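Local coordinates for Two-component sensor histidine kinase (Nostoc sp., PDB 3OLO), which probably senses a signal through its PAS domain and passes it on by ATP-dependent histidine phosphorylation, as two-component sensor kinases do, at residues I61-A66 against K82-S87; F93-S98 against V112-K117. All blocks are in the same frame, centred on the assembly; numbering follows the deposited sequence. Where two conformers were deposited one is given.

Contact 1 (I61-A66 against K82-S87); sequences IDVDFA and KTRYRS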
# COMPACT_ATOMS: atom_id res chain seq x y z
N ILE A 61 20.57 6.68 -3.74
CA ILE A 61 19.48 7.30 -4.50
C ILE A 61 19.29 8.77 -4.08
O ILE A 61 19.11 9.65 -4.90
CB ILE A 61 18.13 6.60 -4.19
CG1 ILE A 61 18.25 5.08 -4.37
CG2 ILE A 61 17.00 7.16 -5.04
CD1 ILE A 61 18.22 4.64 -5.78
N ASP A 62 19.28 9.00 -2.78
CA ASP A 62 19.03 10.33 -2.24
C ASP A 62 20.28 11.18 -2.39
O ASP A 62 21.21 11.07 -1.60
CB ASP A 62 18.60 10.23 -0.78
CG ASP A 62 18.18 11.57 -0.20
OD1 ASP A 62 18.47 12.61 -0.81
OD2 ASP A 62 17.57 11.56 0.88
N VAL A 63 20.30 11.99 -3.43
CA VAL A 63 21.43 12.88 -3.70
C VAL A 63 21.79 13.75 -2.50
O VAL A 63 22.95 14.06 -2.28
CB VAL A 63 21.11 13.80 -4.89
CG1 VAL A 63 22.28 14.75 -5.15
CG2 VAL A 63 20.81 12.98 -6.12
N ASP A 64 20.78 14.15 -1.73
CA ASP A 64 21.02 15.09 -0.64
C ASP A 64 21.01 14.42 0.72
O ASP A 64 20.80 15.07 1.74
CB ASP A 64 19.98 16.21 -0.71
CG ASP A 64 20.13 17.05 -1.96
OD1 ASP A 64 21.28 17.27 -2.40
OD2 ASP A 64 19.10 17.49 -2.51
N PHE A 65 21.28 13.12 0.72
CA PHE A 65 21.18 12.31 1.93
C PHE A 65 21.98 12.88 3.11
O PHE A 65 21.49 12.92 4.24
CB PHE A 65 21.64 10.88 1.63
CG PHE A 65 21.66 9.98 2.83
CD1 PHE A 65 22.78 9.90 3.64
CD2 PHE A 65 20.56 9.20 3.15
CE1 PHE A 65 22.81 9.06 4.74
CE2 PHE A 65 20.58 8.37 4.25
CZ PHE A 65 21.71 8.30 5.04
N ALA A 66 23.20 13.32 2.85
CA ALA A 66 24.06 13.81 3.92
C ALA A 66 23.63 15.19 4.42
O ALA A 66 24.12 15.68 5.43
CB ALA A 66 25.51 13.85 3.46
N LYS A 82 11.29 17.34 1.52
CA LYS A 82 11.71 17.21 0.13
C LYS A 82 13.18 16.84 0.03
O LYS A 82 14.00 17.33 0.80
CB LYS A 82 11.56 18.53 -0.63
CG LYS A 82 10.24 19.22 -0.47
CD LYS A 82 9.20 18.68 -1.42
CE LYS A 82 7.82 19.03 -0.93
NZ LYS A 82 7.58 18.38 0.38
N THR A 83 13.50 16.00 -0.93
CA THR A 83 14.89 15.84 -1.31
C THR A 83 14.96 15.57 -2.81
O THR A 83 13.93 15.52 -3.48
CB THR A 83 15.54 14.72 -0.51
OG1 THR A 83 16.97 14.82 -0.63
CG2 THR A 83 15.05 13.36 -0.98
N ARG A 84 16.16 15.43 -3.35
CA ARG A 84 16.34 15.07 -4.76
C ARG A 84 16.78 13.62 -4.84
O ARG A 84 17.62 13.19 -4.06
CB ARG A 84 17.40 15.95 -5.42
CG ARG A 84 17.06 17.44 -5.43
CD ARG A 84 18.14 18.24 -6.11
NE ARG A 84 19.39 18.22 -5.36
CZ ARG A 84 20.60 18.41 -5.89
NH1 ARG A 84 20.74 18.62 -7.20
NH2 ARG A 84 21.67 18.37 -5.12
N TYR A 85 16.19 12.88 -5.77
CA TYR A 85 16.63 11.53 -6.07
C TYR A 85 17.35 11.46 -7.41
O TYR A 85 17.03 12.23 -8.33
CB TYR A 85 15.43 10.59 -6.16
CG TYR A 85 14.85 10.12 -4.84
CD1 TYR A 85 15.31 10.62 -3.63
CD2 TYR A 85 13.86 9.15 -4.82
CE1 TYR A 85 14.77 10.17 -2.42
CE2 TYR A 85 13.33 8.69 -3.63
CZ TYR A 85 13.79 9.20 -2.43
OH TYR A 85 13.24 8.74 -1.25
N ARG A 86 18.32 10.56 -7.53
CA ARG A 86 18.92 10.25 -8.81
C ARG A 86 18.55 8.84 -9.20
O ARG A 86 18.73 7.90 -8.42
CB ARG A 86 20.44 10.38 -8.78
CG ARG A 86 21.08 10.00 -10.11
CD ARG A 86 22.59 9.96 -10.04
NE ARG A 86 23.15 11.28 -9.75
CZ ARG A 86 23.81 11.60 -8.64
NH1 ARG A 86 24.00 10.69 -7.68
NH2 ARG A 86 24.28 12.83 -8.48
N SER A 87 18.01 8.69 -10.41
CA SER A 87 17.55 7.40 -10.88
C SER A 87 18.69 6.69 -11.58
O SER A 87 19.73 7.29 -11.85
CB SER A 87 16.37 7.57 -11.83
OG SER A 87 16.78 8.23 -13.01
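Arg84 holds Asp64 side-on, NE giving its hydrogen to OD2 of Asp64 and NH2 giving one to OD1, each bond 3.0 Å long. The carboxylate and guanidinium planes of this salt bridge are 26° apart; both oxygens lie near the guanidinium plane, and OD1 is met through its syn lone pair. A bend at chi3 (-67°) folds the end of Arg84 back to the acid, and CG1 of Val63 sits over one face of the guanidinium. Deeper in, OD1 of Asp62 takes two donors from opposite faces of its carboxylate plane: the hydroxyl OG1 of Thr83 at 2.7 Å, and the backbone N of Asp64 at 2.9 Å, which closes an Asx turn. The other oxygen, OD2, is satisfied by NE2 of His68. With an alanine at Asp62, the Thr83 hydroxyl, the Asp64 amide and His68 NE2 would probably lose their acceptor, and the turn would be less firmly set. Between the backbones, N of Arg86 donates to O of Ile61 at 2.9 Å, while N of Val63 makes only a weak bond to O of Arg84. CG2 of Ile61 lies over one face of the Tyr85 ring, 3.9 Å from its centroid, as a CH-pi contact. The loop takes its own shape from the Asx turn and a type I turn from Asp62 to Phe65; a single beta bridge, Asp62 with Tyr85, the Asp62 to Thr83 bond and the salt bridge fasten it to an outermost strand of the PAS-fold sheet.

Contact 2 (F93-S98 against V112-K117); sequences FLVEMS and VFVREK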
# COMPACT_ATOMS: atom_id res chain seq x y z
N PHE A 93 15.58 14.37 -9.85
CA PHE A 93 14.25 14.94 -9.68
C PHE A 93 13.90 15.17 -8.21
O PHE A 93 14.39 14.46 -7.33
CB PHE A 93 13.19 14.04 -10.36
CG PHE A 93 13.25 12.59 -9.94
CD1 PHE A 93 14.20 11.73 -10.50
CD2 PHE A 93 12.36 12.09 -8.99
CE1 PHE A 93 14.26 10.41 -10.12
CE2 PHE A 93 12.41 10.76 -8.61
CZ PHE A 93 13.36 9.91 -9.17
N LEU A 94 13.08 16.19 -7.96
CA LEU A 94 12.62 16.47 -6.61
C LEU A 94 11.50 15.52 -6.21
O LEU A 94 10.61 15.23 -7.02
CB LEU A 94 12.12 17.90 -6.53
CG LEU A 94 11.82 18.45 -5.14
CD1 LEU A 94 13.09 18.52 -4.30
CD2 LEU A 94 11.19 19.83 -5.28
N VAL A 95 11.55 15.03 -4.98
CA VAL A 95 10.48 14.21 -4.41
C VAL A 95 10.12 14.71 -3.01
O VAL A 95 10.84 15.52 -2.41
CB VAL A 95 10.89 12.73 -4.29
CG1 VAL A 95 11.31 12.17 -5.64
CG2 VAL A 95 12.03 12.56 -3.30
N GLU A 96 9.00 14.22 -2.50
CA GLU A 96 8.56 14.48 -1.13
C GLU A 96 8.43 13.13 -0.45
O GLU A 96 7.64 12.29 -0.88
CB GLU A 96 7.23 15.23 -1.15
CG GLU A 96 6.55 15.36 0.20
CD GLU A 96 5.24 16.14 0.11
OE1 GLU A 96 4.18 15.50 0.05
OE2 GLU A 96 5.27 17.38 0.09
N MSE A 97 9.24 12.90 0.58
CA MSE A 97 9.23 11.65 1.32
C MSE A 97 8.45 11.82 2.61
O MSE A 97 8.65 12.81 3.31
CB MSE A 97 10.64 11.23 1.73
CG MSE A 97 11.55 10.75 0.65
SE MSE A 97 13.36 10.42 1.41
CE MSE A 97 13.05 8.79 2.38
N SER A 98 7.59 10.86 2.92
CA SER A 98 6.94 10.77 4.23
C SER A 98 7.42 9.52 4.94
O SER A 98 7.34 8.42 4.41
CB SER A 98 5.42 10.73 4.08
OG SER A 98 4.93 12.00 3.68
N VAL A 112 8.21 4.38 4.13
CA VAL A 112 8.44 5.60 3.40
C VAL A 112 7.48 5.66 2.23
O VAL A 112 7.36 4.70 1.48
CB VAL A 112 9.90 5.64 2.90
CG1 VAL A 112 10.17 6.89 2.11
CG2 VAL A 112 10.85 5.53 4.07
N PHE A 113 6.77 6.77 2.10
CA PHE A 113 5.98 7.05 0.90
C PHE A 113 6.58 8.24 0.16
O PHE A 113 6.90 9.26 0.77
CB PHE A 113 4.53 7.30 1.27
CG PHE A 113 3.88 6.12 1.92
CD1 PHE A 113 3.96 5.93 3.28
CD2 PHE A 113 3.24 5.16 1.15
CE1 PHE A 113 3.38 4.84 3.88
CE2 PHE A 113 2.64 4.06 1.74
CZ PHE A 113 2.73 3.90 3.10
N VAL A 114 6.73 8.10 -1.15
CA VAL A 114 7.44 9.10 -1.94
C VAL A 114 6.60 9.59 -3.12
O VAL A 114 6.14 8.80 -3.93
CB VAL A 114 8.78 8.55 -2.44
CG1 VAL A 114 9.63 9.65 -3.08
CG2 VAL A 114 9.51 7.92 -1.27
N ARG A 115 6.38 10.90 -3.16
CA ARG A 115 5.65 11.52 -4.25
C ARG A 115 6.65 12.24 -5.12
O ARG A 115 7.48 13.00 -4.64
CB ARG A 115 4.64 12.54 -3.71
CG ARG A 115 3.40 11.93 -3.08
CD ARG A 115 2.52 12.99 -2.44
NE ARG A 115 2.83 13.18 -1.03
CZ ARG A 115 2.11 13.92 -0.19
NH1 ARG A 115 2.47 14.04 1.08
NH2 ARG A 115 1.03 14.56 -0.63
N GLU A 116 6.56 12.01 -6.42
CA GLU A 116 7.42 12.72 -7.35
C GLU A 116 6.88 14.14 -7.47
O GLU A 116 5.76 14.34 -7.96
CB GLU A 116 7.43 12.01 -8.70
CG GLU A 116 8.65 12.32 -9.55
CD GLU A 116 8.89 11.28 -10.64
OE1 GLU A 116 8.11 10.31 -10.75
OE2 GLU A 116 9.89 11.44 -11.38
N LYS A 117 7.66 15.11 -7.01
CA LYS A 117 7.31 16.51 -7.16
C LYS A 117 8.00 17.11 -8.39
O LYS A 117 7.58 18.15 -8.91
CB LYS A 117 7.71 17.30 -5.91
CG LYS A 117 6.95 16.89 -4.65
CD LYS A 117 5.45 16.80 -4.91
CE LYS A 117 4.65 16.61 -3.61
NZ LYS A 117 3.17 16.51 -3.84
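The Phe93 ring carries OE2 of Glu116 over one face, 3.5 Å above its plane and displaced toward the rim, with ring and carboxylate planes 46° apart. Phe93 reaches this place with CG between its backbone N and carbonyl carbon (chi1 52°). The Glu96 carboxylate is modelled over one face of the Arg115 guanidinium, too tightly for the details of their salt bridge to be trusted; OG of Ser98 lies near the guanidinium edge, though that hydroxyl bonds to Thr80. The chain of Lys117 crosses Glu96, CE lying 3.8 Å from CB of Glu96. On the face that carries Val95, Met97, Val114 and Glu116, CG1 of Val114 meets CB of Val95 at 3.5 Å, and CE of selenomethionine Met97 presses on CG1 of Val112. The backbones bond as antiparallel neighbours: Glu96 with Arg115 and Ser98 with Phe113 are hydrogen-bonded pairs, each giving and taking one bond. Lys117 N adds a bond to Leu94 O at 3.0 Å. Val95, Met97 and Val114 thus form a buried apolar patch, while Glu116, on the same face, is exposed near the strand's end; on the opposite face Glu96 lies among basic groups, which would probably favour its ionised form.

Both contacts belong to one antiparallel PAS sheet, their centres about 10 Å apart. Along the chain they come in series: 61-66 and 82-87 are joined before 93-98 meets 112-117. Strand 78-86, at one outer position of the sheet, neighbours strand 92-104, which in turn pairs with 107-116 in a hairpin. Contact 1 therefore attaches a loop to the sheet's margin, whereas contact 2 lies further in, with strand 25-29 beyond it. They touch directly: Lys82 forms a salt bridge with Glu96, and the Tyr85 side chain packs on Val95 and Met97. Strand 92-104 is thus shared between its neighbours 78-86 and 107-116, and the loop 61-66 reaches the hairpin through strand 78-86.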